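Local coordinates for protein carboxypeptidase A (Helicoverpa armigera, PDB 1JQG) that is a zinc-dependent metallocarboxypeptidase of the M14 family, modelled with its activation peptide, that probably removes C-terminal residues from peptide substrates, at residues F166-A169 with S170-V173; A194-K197 with L198-V202; V202-S205 with D206-N209; E408-E411 with G412-G416. All blocks are in the same frame, centred on the assembly; numbering follows the deposited sequence.

Contacts 1 to 4 follow one another along the chain and all belong to the carboxypeptidase part of the proenzyme. Contact 1 lies in the loop leading into strand 173-178 of the mixed sheet, contact 2 closes helix 187-200, contact 3 starts the short helix 206-209, and contact 4 is the middle of helix 402-421. Contacts 2 and 3 share V202, with centres about 9 Å apart. Contacts 2, 3 and 4 touch one another, joining these three helices, with W410 against A194 and K197 and K414 paired with E204. Contact 1 is attached through K171 to N209 of contact 3. The zinc lies nearest contact 4, about 14 Å from the T409 side chain.

Contact 1: F166-A169 with S170-V173; sequences FQDA and SKPV
D168 and K171 are the ends of a type I beta turn, closed by a hydrogen bond of 3.3 Å from K171 N to D168 O. The turn sits in the loop between strands 155-161 and 173-178 of the mixed sheet, and its two sides differ sharply. On the solvent side D168 brings its carboxylate to the S170 hydroxyl, CG anti to the backbone N (chi1 -175°), with OD1 2.8 Å from S170 OG. The same D168 OD1 rests on the aliphatic chain of K171, 3.6 Å from K171 CG, the two side chains nearly perpendicular. With an alanine at D168, S170 OG would probably lose its carboxylate neighbour and K171 CG the oxygen resting on it. K171 itself is buried and runs inward, away from the acid: K171 NZ is 5.9 Å from D168 OD1 and bonds instead to T164 OG1, with weaker links to N209 O and D212. The packed side belongs to F166 and V173, which both lie against D212 and I214 at strand 212-216, while H295 meets the F166 ring with its plane steeply inclined. Between the two residues themselves the touch is light and oblique to the ring: F166 CE2 stands 4.4 Å from V173 CG2.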
ATOM      1  N   PHE A 166     -16.999  -8.280 -18.810  1.00 27.99           N
ATOM      2  CA  PHE A 166     -15.691  -8.630 -19.332  1.00 28.54           C
ATOM      3  C   PHE A 166     -15.699  -9.377 -20.659  1.00 30.87           C
ATOM      4  O   PHE A 166     -14.721 -10.086 -20.959  1.00 29.52           O
ATOM      5  CB  PHE A 166     -14.926  -9.426 -18.253  1.00 20.97           C
ATOM      6  CG  PHE A 166     -14.213  -8.551 -17.254  1.00 24.17           C
ATOM      7  CD1 PHE A 166     -14.934  -7.684 -16.439  1.00 24.98           C
ATOM      8  CD2 PHE A 166     -12.842  -8.569 -17.106  1.00 21.74           C
ATOM      9  CE1 PHE A 166     -14.298  -6.870 -15.519  1.00 22.92           C
ATOM     10  CE2 PHE A 166     -12.206  -7.750 -16.190  1.00 20.04           C
ATOM     11  CZ  PHE A 166     -12.926  -6.897 -15.380  1.00 16.28           C
ATOM     12  N   GLN A 167     -16.752  -9.209 -21.458  1.00 34.32           N
ATOM     13  CA  GLN A 167     -16.968  -9.902 -22.702  1.00 36.51           C
ATOM     14  C   GLN A 167     -16.423  -9.137 -23.895  1.00 35.87           C
ATOM     15  O   GLN A 167     -15.930  -9.741 -24.831  1.00 39.32           O
ATOM     16  CB  GLN A 167     -18.470 -10.149 -22.894  1.00 41.62           C
ATOM     17  CG  GLN A 167     -19.110 -11.016 -21.829  1.00 46.91           C
ATOM     18  CD  GLN A 167     -18.567 -12.430 -21.752  1.00 53.19           C
ATOM     19  OE1 GLN A 167     -17.433 -12.610 -21.308  1.00 52.91           O
ATOM     20  NE2 GLN A 167     -19.450 -13.333 -22.193  1.00 55.85           N
ATOM     21  N   ASP A 168     -16.532  -7.823 -23.878  1.00 36.49           N
ATOM     22  CA  ASP A 168     -16.069  -6.974 -24.962  1.00 33.52           C
ATOM     23  C   ASP A 168     -14.583  -6.699 -24.727  1.00 33.93           C
ATOM     24  O   ASP A 168     -14.233  -5.810 -23.940  1.00 33.19           O
ATOM     25  CB  ASP A 168     -16.881  -5.692 -25.041  1.00 38.59           C
ATOM     26  CG  ASP A 168     -16.543  -4.809 -26.217  1.00 41.38           C
ATOM     27  OD1 ASP A 168     -16.680  -3.567 -26.101  1.00 47.41           O
ATOM     28  OD2 ASP A 168     -16.134  -5.341 -27.264  1.00 52.89           O
ATOM     29  N   ALA A 169     -13.724  -7.398 -25.471  1.00 29.62           N
ATOM     30  CA  ALA A 169     -12.295  -7.286 -25.342  1.00 29.31           C
ATOM     31  C   ALA A 169     -11.710  -5.990 -25.869  1.00 31.33           C
ATOM     32  O   ALA A 169     -10.571  -5.633 -25.589  1.00 32.52           O
ATOM     33  CB  ALA A 169     -11.645  -8.494 -26.011  1.00 24.54           C
ATOM     34  N   SER A 170     -12.496  -5.151 -26.518  1.00 35.70           N
ATOM     35  CA  SER A 170     -12.033  -3.833 -26.974  1.00 34.44           C
ATOM     36  C   SER A 170     -11.856  -2.870 -25.799  1.00 34.40           C
ATOM     37  O   SER A 170     -11.145  -1.878 -25.920  1.00 36.40           O
ATOM     38  CB  SER A 170     -13.004  -3.239 -28.003  1.00 32.65           C
ATOM     39  OG  SER A 170     -14.290  -2.983 -27.414  1.00 37.36           O
ATOM     40  N   LYS A 171     -12.554  -3.081 -24.696  1.00 32.03           N
ATOM     41  CA  LYS A 171     -12.479  -2.226 -23.521  1.00 31.04           C
ATOM     42  C   LYS A 171     -11.216  -2.516 -22.719  1.00 29.58           C
ATOM     43  O   LYS A 171     -10.877  -3.665 -22.409  1.00 31.84           O
ATOM     44  CB  LYS A 171     -13.713  -2.369 -22.607  1.00 28.06           C
ATOM     45  CG  LYS A 171     -15.034  -2.041 -23.306  1.00 39.48           C
ATOM     46  CD  LYS A 171     -16.287  -2.379 -22.534  1.00 43.49           C
ATOM     47  CE  LYS A 171     -16.269  -1.744 -21.155  1.00 53.55           C
ATOM     48  NZ  LYS A 171     -17.568  -2.035 -20.474  1.00 59.27           N
ATOM     49  N   PRO A 172     -10.509  -1.476 -22.298  1.00 25.27           N
ATOM     50  CA  PRO A 172      -9.328  -1.614 -21.471  1.00 25.13           C
ATOM     51  C   PRO A 172      -9.645  -2.033 -20.044  1.00 22.91           C
ATOM     52  O   PRO A 172     -10.708  -1.697 -19.536  1.00 23.20           O
ATOM     53  CB  PRO A 172      -8.723  -0.185 -21.465  1.00 23.81           C
ATOM     54  CG  PRO A 172      -9.909   0.682 -21.641  1.00 21.06           C
ATOM     55  CD  PRO A 172     -10.785  -0.067 -22.630  1.00 21.32           C
ATOM     56  N   VAL A 173      -8.731  -2.692 -19.358  1.00 21.83           N
ATOM     57  CA  VAL A 173      -8.847  -3.063 -17.956  1.00 20.95           C
ATOM     58  C   VAL A 173      -7.936  -2.247 -17.022  1.00 21.66           C
ATOM     59  O   VAL A 173      -6.753  -1.971 -17.300  1.00 24.64           O
ATOM     60  CB  VAL A 173      -8.480  -4.547 -17.799  1.00 20.18           C
ATOM     61  CG1 VAL A 173      -8.521  -5.053 -16.368  1.00 22.46           C
ATOM     62  CG2 VAL A 173      -9.424  -5.403 -18.620  1.00 28.72           C
TER

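Contact 2: A194-K197 with L198-V202; sequences AIHK and LVIDV
H196 O receives the D201 amide in a nearly straight bond of 2.8 Å from D201 N. This is an i to i+5 link, the mark of a wider pi-type turn, and it closes the C-terminal end of helix 187-200. Before it, L198 N bonds to A194 O in the usual i to i+4 way, at 3.1 Å, and V199 N only weakly to I195 O. Around the wider turn the H196 ring, swung opposite its own amide nitrogen (chi1 170°), lies against I200 and D201, oblique to both. Its CD2 comes 3.6 Å from I200 CB, the isoleucine side chain running across the histidine at about a right angle, and H196 CE1 is 3.8 Å from D201 CB. F118 meets the same imidazole edge-to-face. I200 also packs on Y130 and L134 of helix 124-137, and I195 on L134, so this flank is covered by a neighbouring helix. L198 faces another way, toward L207 and I208 of helix 206-209 and W410 of helix 402-421. K197 and D201 run alongside each other and end in a salt bridge across the turn. The lysine chain is bent at chi2 (-70°) and extended beyond it, passing D201 O with K197 CD at 3.4 Å and carrying NZ to the acid. The nitrogen approaches from above the carboxylate plane, 54° out of it, with K197 NZ 3.1 Å from D201 OD1.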
ATOM      1  N   ALA A 194     -13.544   3.780  -4.590  1.00 19.06           N
ATOM      2  CA  ALA A 194     -13.614   3.449  -6.016  1.00 17.67           C
ATOM      3  C   ALA A 194     -14.776   2.518  -6.359  1.00 19.23           C
ATOM      4  O   ALA A 194     -15.424   2.571  -7.417  1.00 18.83           O
ATOM      5  CB  ALA A 194     -12.305   2.860  -6.482  1.00 12.18           C
ATOM      6  N   ILE A 195     -15.058   1.547  -5.493  1.00 19.65           N
ATOM      7  CA  ILE A 195     -16.212   0.664  -5.610  1.00 16.82           C
ATOM      8  C   ILE A 195     -17.500   1.468  -5.448  1.00 21.81           C
ATOM      9  O   ILE A 195     -18.523   1.193  -6.099  1.00 15.18           O
ATOM     10  CB  ILE A 195     -16.140  -0.446  -4.537  1.00 16.28           C
ATOM     11  CG1 ILE A 195     -14.966  -1.386  -4.828  1.00 22.53           C
ATOM     12  CG2 ILE A 195     -17.420  -1.232  -4.476  1.00 15.14           C
ATOM     13  CD1 ILE A 195     -14.672  -2.442  -3.781  1.00 19.33           C
ATOM     14  N   HIS A 196     -17.464   2.455  -4.518  1.00 22.92           N
ATOM     15  CA  HIS A 196     -18.641   3.241  -4.198  1.00 22.75           C
ATOM     16  C   HIS A 196     -19.049   4.107  -5.373  1.00 22.82           C
ATOM     17  O   HIS A 196     -20.217   4.261  -5.703  1.00 24.45           O
ATOM     18  CB  HIS A 196     -18.417   4.018  -2.902  1.00 26.33           C
ATOM     19  CG  HIS A 196     -19.456   5.052  -2.582  1.00 27.48           C
ATOM     20  ND1 HIS A 196     -19.385   6.409  -2.836  1.00 27.59           N
ATOM     21  CD2 HIS A 196     -20.652   4.837  -1.996  1.00 24.39           C
ATOM     22  CE1 HIS A 196     -20.496   6.989  -2.425  1.00 23.01           C
ATOM     23  NE2 HIS A 196     -21.276   6.057  -1.923  1.00 24.82           N
ATOM     24  N   LYS A 197     -18.091   4.723  -6.036  1.00 21.63           N
ATOM     25  CA  LYS A 197     -18.402   5.580  -7.200  1.00 23.20           C
ATOM     26  C   LYS A 197     -18.661   4.811  -8.491  1.00 23.46           C
ATOM     27  O   LYS A 197     -19.333   5.312  -9.367  1.00 24.69           O
ATOM     28  CB  LYS A 197     -17.288   6.598  -7.483  1.00 18.97           C
ATOM     29  CG  LYS A 197     -17.234   7.709  -6.418  1.00 19.28           C
ATOM     30  CD  LYS A 197     -18.497   8.539  -6.653  1.00 29.49           C
ATOM     31  CE  LYS A 197     -18.655   9.631  -5.610  1.00 38.28           C
ATOM     32  NZ  LYS A 197     -19.836  10.456  -6.060  1.00 33.57           N
ATOM     33  N   LEU A 198     -18.151   3.577  -8.606  1.00 21.46           N
ATOM     34  CA  LEU A 198     -18.406   2.762  -9.784  1.00 20.93           C
ATOM     35  C   LEU A 198     -19.666   1.912  -9.669  1.00 16.58           C
ATOM     36  O   LEU A 198     -20.163   1.394 -10.664  1.00 16.00           O
ATOM     37  CB  LEU A 198     -17.185   1.879 -10.079  1.00 16.65           C
ATOM     38  CG  LEU A 198     -15.889   2.564 -10.446  1.00 18.74           C
ATOM     39  CD1 LEU A 198     -14.765   1.541 -10.499  1.00 22.57           C
ATOM     40  CD2 LEU A 198     -15.954   3.287 -11.782  1.00 13.76           C
ATOM     41  N   VAL A 199     -20.160   1.698  -8.468  1.00 16.09           N
ATOM     42  CA  VAL A 199     -21.322   0.838  -8.240  1.00 15.70           C
ATOM     43  C   VAL A 199     -22.461   1.564  -7.545  1.00 16.67           C
ATOM     44  O   VAL A 199     -23.542   1.471  -8.094  1.00 20.06           O
ATOM     45  CB  VAL A 199     -20.927  -0.406  -7.408  1.00 18.89           C
ATOM     46  CG1 VAL A 199     -22.046  -1.418  -7.215  1.00 13.29           C
ATOM     47  CG2 VAL A 199     -19.719  -1.123  -8.015  1.00 18.63           C
ATOM     48  N   ILE A 200     -22.265   2.096  -6.347  1.00 18.70           N
ATOM     49  CA  ILE A 200     -23.279   2.674  -5.514  1.00 20.40           C
ATOM     50  C   ILE A 200     -23.761   4.028  -5.990  1.00 25.33           C
ATOM     51  O   ILE A 200     -24.963   4.245  -6.170  1.00 30.33           O
ATOM     52  CB  ILE A 200     -22.818   2.830  -4.040  1.00 22.16           C
ATOM     53  CG1 ILE A 200     -22.301   1.492  -3.496  1.00 18.56           C
ATOM     54  CG2 ILE A 200     -23.941   3.390  -3.169  1.00 18.88           C
ATOM     55  CD1 ILE A 200     -23.293   0.375  -3.471  1.00 15.83           C
ATOM     56  N   ASP A 201     -22.856   4.974  -6.154  1.00 26.46           N
ATOM     57  CA  ASP A 201     -23.148   6.324  -6.559  1.00 23.82           C
ATOM     58  C   ASP A 201     -22.461   6.676  -7.864  1.00 23.93           C
ATOM     59  O   ASP A 201     -21.374   7.247  -7.814  1.00 25.96           O
ATOM     60  CB  ASP A 201     -22.717   7.326  -5.477  1.00 24.82           C
ATOM     61  CG  ASP A 201     -23.282   8.711  -5.717  1.00 22.31           C
ATOM     62  OD1 ASP A 201     -22.649   9.599  -5.135  1.00 29.45           O
ATOM     63  OD2 ASP A 201     -24.292   8.856  -6.440  1.00 29.24           O
ATOM     64  N   VAL A 202     -22.975   6.176  -8.980  1.00 26.11           N
ATOM     65  CA  VAL A 202     -22.371   6.382 -10.292  1.00 23.67           C
ATOM     66  C   VAL A 202     -22.717   7.766 -10.852  1.00 28.70           C
ATOM     67  O   VAL A 202     -23.777   7.978 -11.469  1.00 31.47           O
ATOM     68  CB  VAL A 202     -22.860   5.311 -11.292  1.00 27.67           C
ATOM     69  CG1 VAL A 202     -22.075   5.430 -12.593  1.00 21.36           C
ATOM     70  CG2 VAL A 202     -22.735   3.916 -10.688  1.00 26.21           C
TER

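Contact 3: V202-S205 with D206-N209; sequences VTES and DLIN
Backbone bonds wind the chain into helix 206-209: S205 O takes N209 N at 3.0 Å and, weakly, I208 N, while E204 O holds L207 N by another weak bond. Beside this turn V202 and I208 meet, V202 CG1 lying 3.4 Å from I208 CD1. CG1 of I208 is wedged between N and C of its own backbone (chi1 47°), which folds it over the turn to 3.2 Å from S205 O and carries CD1 on to the valine. A serine in place of I208 would probably strip V202 CG1 of its apolar partner and open a gap beside L198 of the preceding helix. E204 and L207 point the same way, with E204 OE2 3.8 Å from L207 CD1. E204 OE2 and D206 OD1 are two like charges 4.3 Å apart, probably eased by R418, whose NH1 bridges E204 OE2 and D206 OD2; K414 takes E204 OE1. L207 packs on W410, K414 and R418. The whole is a short connection between helix 187-200 and strand 212-216 of the mixed sheet, a loop and one-turn helix joined by E204 and D206 to K414 and R418 of helix 402-421.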
ATOM      1  N   VAL A 202     -22.975   6.176  -8.980  1.00 26.11           N
ATOM      2  CA  VAL A 202     -22.371   6.382 -10.292  1.00 23.67           C
ATOM      3  C   VAL A 202     -22.717   7.766 -10.852  1.00 28.70           C
ATOM      4  O   VAL A 202     -23.777   7.978 -11.469  1.00 31.47           O
ATOM      5  CB  VAL A 202     -22.860   5.311 -11.292  1.00 27.67           C
ATOM      6  CG1 VAL A 202     -22.075   5.430 -12.593  1.00 21.36           C
ATOM      7  CG2 VAL A 202     -22.735   3.916 -10.688  1.00 26.21           C
ATOM      8  N   THR A 203     -21.810   8.723 -10.656  1.00 25.07           N
ATOM      9  CA  THR A 203     -22.031  10.059 -11.181  1.00 31.01           C
ATOM     10  C   THR A 203     -21.318  10.315 -12.505  1.00 34.62           C
ATOM     11  O   THR A 203     -21.541  11.326 -13.192  1.00 32.29           O
ATOM     12  CB  THR A 203     -21.658  11.142 -10.153  1.00 29.35           C
ATOM     13  OG1 THR A 203     -20.341  10.936  -9.654  1.00 36.38           O
ATOM     14  CG2 THR A 203     -22.648  11.146  -8.982  1.00 19.69           C
ATOM     15  N   GLU A 204     -20.459   9.390 -12.919  1.00 36.68           N
ATOM     16  CA  GLU A 204     -19.694   9.457 -14.150  1.00 33.52           C
ATOM     17  C   GLU A 204     -19.815   8.172 -14.948  1.00 32.89           C
ATOM     18  O   GLU A 204     -18.982   7.292 -14.759  1.00 36.02           O
ATOM     19  CB  GLU A 204     -18.226   9.759 -13.877  1.00 38.59           C
ATOM     20  CG  GLU A 204     -17.981  11.171 -13.355  1.00 48.47           C
ATOM     21  CD  GLU A 204     -16.567  11.391 -12.846  1.00 53.01           C
ATOM     22  OE1 GLU A 204     -16.423  11.504 -11.607  1.00 55.93           O
ATOM     23  OE2 GLU A 204     -15.709  11.432 -13.761  1.00 56.93           O
ATOM     24  N   SER A 205     -20.698   8.163 -15.928  1.00 31.79           N
ATOM     25  CA  SER A 205     -21.024   6.992 -16.718  1.00 35.37           C
ATOM     26  C   SER A 205     -19.912   6.527 -17.645  1.00 34.42           C
ATOM     27  O   SER A 205     -19.805   5.353 -17.981  1.00 33.80           O
ATOM     28  CB  SER A 205     -22.292   7.285 -17.546  1.00 37.70           C
ATOM     29  OG  SER A 205     -22.040   8.366 -18.415  1.00 44.95           O
ATOM     30  N   ASP A 206     -19.026   7.457 -18.055  1.00 31.67           N
ATOM     31  CA  ASP A 206     -17.938   7.085 -18.953  1.00 28.81           C
ATOM     32  C   ASP A 206     -16.970   6.079 -18.330  1.00 29.54           C
ATOM     33  O   ASP A 206     -16.470   5.176 -19.027  1.00 27.41           O
ATOM     34  CB  ASP A 206     -17.208   8.333 -19.419  1.00 27.96           C
ATOM     35  CG  ASP A 206     -16.467   9.075 -18.329  1.00 33.11           C
ATOM     36  OD1 ASP A 206     -17.046   9.484 -17.303  1.00 28.07           O
ATOM     37  OD2 ASP A 206     -15.233   9.232 -18.543  1.00 35.30           O
ATOM     38  N   LEU A 207     -16.764   6.185 -17.004  1.00 27.02           N
ATOM     39  CA  LEU A 207     -15.810   5.343 -16.302  1.00 24.60           C
ATOM     40  C   LEU A 207     -16.247   3.888 -16.176  1.00 21.04           C
ATOM     41  O   LEU A 207     -15.400   3.014 -16.085  1.00 21.28           O
ATOM     42  CB  LEU A 207     -15.508   5.878 -14.906  1.00 21.90           C
ATOM     43  CG  LEU A 207     -14.861   7.273 -14.830  1.00 25.46           C
ATOM     44  CD1 LEU A 207     -14.757   7.733 -13.385  1.00 22.20           C
ATOM     45  CD2 LEU A 207     -13.474   7.334 -15.431  1.00 26.03           C
ATOM     46  N   ILE A 208     -17.541   3.625 -16.166  1.00 21.90           N
ATOM     47  CA  ILE A 208     -18.055   2.272 -16.101  1.00 24.39           C
ATOM     48  C   ILE A 208     -18.384   1.660 -17.448  1.00 23.04           C
ATOM     49  O   ILE A 208     -18.194   0.452 -17.603  1.00 27.47           O
ATOM     50  CB  ILE A 208     -19.308   2.176 -15.210  1.00 29.78           C
ATOM     51  CG1 ILE A 208     -20.299   3.282 -15.533  1.00 29.26           C
ATOM     52  CG2 ILE A 208     -18.898   2.269 -13.753  1.00 47.20           C
ATOM     53  CD1 ILE A 208     -21.719   3.096 -15.062  1.00 41.25           C
ATOM     54  N   ASN A 209     -18.864   2.482 -18.384  1.00 22.90           N
ATOM     55  CA  ASN A 209     -19.195   2.010 -19.711  1.00 27.94           C
ATOM     56  C   ASN A 209     -17.995   1.643 -20.592  1.00 25.71           C
ATOM     57  O   ASN A 209     -18.063   0.652 -21.330  1.00 24.89           O
ATOM     58  CB  ASN A 209     -20.087   3.061 -20.421  1.00 34.42           C
ATOM     59  CG  ASN A 209     -21.530   2.967 -19.971  1.00 37.46           C
ATOM     60  OD1 ASN A 209     -22.065   1.856 -19.880  1.00 47.71           O
ATOM     61  ND2 ASN A 209     -22.143   4.094 -19.689  1.00 38.74           N
TER

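Contact 4: E408-E411 with G412-G416; sequences ETWE and GIKVG
K414 lays its methylene chain across W410, with CD over one face of the indole in a CH-pi contact, 4.2 Å from the centroid of the five-membered ring and 26° off its normal. The first torsion of K414 (chi1 68°) tucks CG in near both its own amide nitrogen and its carbonyl carbon; the chain beyond it is extended and brings NZ to E411. There the two side chains lie abreast in a salt bridge whose bond is weak, K414 NZ standing 3.3 Å from E411 OE2; E204 is the stronger partner of that ammonium. I413 lies between W410 and T409: I413 CG2 is 3.8 Å from W410 CZ3, oblique to the ring, and I413 CD1 is 3.6 Å from T409 CG2. Behind these side chains stand the alpha-helical bonds, I413 N to T409 O at 2.9 Å and K414 N to W410 O at 3.1 Å, while T409 OG1 bonds back to A405 O. Helix 402-421 lies between several elements of the catalytic domain. T409 faces Y381 and L383 of strand 377-383, V415 touches Q334 and A338 of helix 325-340, and the W410 indole packs on A194 and K197 of helix 187-200.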
ATOM      1  N   GLU A 408     -10.149  12.159  -2.223  1.00 20.42           N
ATOM      2  CA  GLU A 408      -8.897  12.722  -2.772  1.00 21.98           C
ATOM      3  C   GLU A 408      -8.196  11.840  -3.802  1.00 21.49           C
ATOM      4  O   GLU A 408      -7.886  12.234  -4.914  1.00 16.25           O
ATOM      5  CB  GLU A 408      -7.938  12.868  -1.584  1.00 31.43           C
ATOM      6  CG  GLU A 408      -6.707  13.696  -1.831  1.00 40.65           C
ATOM      7  CD  GLU A 408      -5.882  13.823  -0.554  1.00 37.45           C
ATOM      8  OE1 GLU A 408      -4.728  13.393  -0.612  1.00 38.22           O
ATOM      9  OE2 GLU A 408      -6.495  14.371   0.383  1.00 37.51           O
ATOM     10  N   THR A 409      -8.001  10.548  -3.485  1.00 21.23           N
ATOM     11  CA  THR A 409      -7.346   9.590  -4.339  1.00 18.67           C
ATOM     12  C   THR A 409      -8.150   9.277  -5.584  1.00 18.63           C
ATOM     13  O   THR A 409      -7.601   9.081  -6.671  1.00 16.00           O
ATOM     14  CB  THR A 409      -7.056   8.268  -3.584  1.00 19.11           C
ATOM     15  OG1 THR A 409      -6.450   8.571  -2.319  1.00 19.60           O
ATOM     16  CG2 THR A 409      -6.109   7.349  -4.350  1.00 17.61           C
ATOM     17  N   TRP A 410      -9.480   9.322  -5.461  1.00 16.85           N
ATOM     18  CA  TRP A 410     -10.345   8.932  -6.582  1.00 19.16           C
ATOM     19  C   TRP A 410     -10.215   9.966  -7.708  1.00 18.70           C
ATOM     20  O   TRP A 410     -10.367   9.674  -8.898  1.00 16.40           O
ATOM     21  CB  TRP A 410     -11.784   8.756  -6.126  1.00 17.70           C
ATOM     22  CG  TRP A 410     -12.762   8.426  -7.221  1.00 23.87           C
ATOM     23  CD1 TRP A 410     -13.872   9.132  -7.611  1.00 18.68           C
ATOM     24  CD2 TRP A 410     -12.705   7.258  -8.050  1.00 15.54           C
ATOM     25  NE1 TRP A 410     -14.502   8.462  -8.644  1.00 22.61           N
ATOM     26  CE2 TRP A 410     -13.808   7.307  -8.927  1.00 21.58           C
ATOM     27  CE3 TRP A 410     -11.843   6.179  -8.153  1.00 22.15           C
ATOM     28  CZ2 TRP A 410     -14.068   6.327  -9.881  1.00 20.74           C
ATOM     29  CZ3 TRP A 410     -12.067   5.182  -9.086  1.00 15.96           C
ATOM     30  CH2 TRP A 410     -13.172   5.280  -9.924  1.00 23.02           C
ATOM     31  N   GLU A 411      -9.951  11.211  -7.333  1.00 17.87           N
ATOM     32  CA  GLU A 411      -9.650  12.273  -8.274  1.00 19.77           C
ATOM     33  C   GLU A 411      -8.463  11.911  -9.159  1.00 21.21           C
ATOM     34  O   GLU A 411      -8.438  12.262 -10.341  1.00 25.63           O
ATOM     35  CB  GLU A 411      -9.412  13.615  -7.563  1.00 18.65           C
ATOM     36  CG  GLU A 411     -10.561  14.119  -6.725  1.00 20.72           C
ATOM     37  CD  GLU A 411     -11.818  14.254  -7.600  1.00 29.94           C
ATOM     38  OE1 GLU A 411     -11.633  15.058  -8.542  1.00 20.20           O
ATOM     39  OE2 GLU A 411     -12.900  13.625  -7.391  1.00 35.90           O
ATOM     40  N   GLY A 412      -7.421  11.329  -8.552  1.00 20.04           N
ATOM     41  CA  GLY A 412      -6.218  10.965  -9.302  1.00 17.58           C
ATOM     42  C   GLY A 412      -6.415   9.705 -10.128  1.00 16.62           C
ATOM     43  O   GLY A 412      -5.953   9.583 -11.250  1.00 17.49           O
ATOM     44  N   ILE A 413      -7.135   8.752  -9.550  1.00 18.24           N
ATOM     45  CA  ILE A 413      -7.388   7.470 -10.188  1.00 20.53           C
ATOM     46  C   ILE A 413      -8.197   7.617 -11.474  1.00 20.94           C
ATOM     47  O   ILE A 413      -7.845   7.002 -12.461  1.00 22.05           O
ATOM     48  CB  ILE A 413      -8.059   6.478  -9.202  1.00 17.76           C
ATOM     49  CG1 ILE A 413      -7.138   6.230  -8.015  1.00 17.29           C
ATOM     50  CG2 ILE A 413      -8.407   5.168  -9.905  1.00 15.97           C
ATOM     51  CD1 ILE A 413      -7.542   5.243  -6.950  1.00 18.07           C
ATOM     52  N   LYS A 414      -9.310   8.350 -11.456  1.00 19.38           N
ATOM     53  CA  LYS A 414     -10.143   8.478 -12.631  1.00 22.12           C
ATOM     54  C   LYS A 414      -9.450   9.262 -13.750  1.00 25.57           C
ATOM     55  O   LYS A 414      -9.656   9.099 -14.974  1.00 25.40           O
ATOM     56  CB  LYS A 414     -11.513   9.094 -12.298  1.00 21.22           C
ATOM     57  CG  LYS A 414     -11.559  10.530 -11.870  1.00 23.83           C
ATOM     58  CD  LYS A 414     -12.944  10.850 -11.242  1.00 18.05           C
ATOM     59  CE  LYS A 414     -12.862  12.188 -10.484  0.50 14.42           C
ATOM     60  NZ  LYS A 414     -14.236  12.701 -10.280  0.50 15.96           N
ATOM     61  N   VAL A 415      -8.563  10.181 -13.384  1.00 25.43           N
ATOM     62  CA  VAL A 415      -7.811  10.976 -14.334  1.00 21.72           C
ATOM     63  C   VAL A 415      -6.809  10.055 -14.996  1.00 21.89           C
ATOM     64  O   VAL A 415      -6.567  10.191 -16.206  1.00 24.54           O
ATOM     65  CB  VAL A 415      -7.108  12.162 -13.684  1.00 23.05           C
ATOM     66  CG1 VAL A 415      -5.985  12.706 -14.542  1.00 29.56           C
ATOM     67  CG2 VAL A 415      -8.060  13.334 -13.432  1.00 27.58           C
ATOM     68  N   GLY A 416      -6.256   9.158 -14.170  1.00 17.94           N
ATOM     69  CA  GLY A 416      -5.252   8.222 -14.661  1.00 17.35           C
ATOM     70  C   GLY A 416      -5.869   7.157 -15.557  1.00 19.01           C
ATOM     71  O   GLY A 416      -5.326   6.861 -16.639  1.00 20.85           O
TER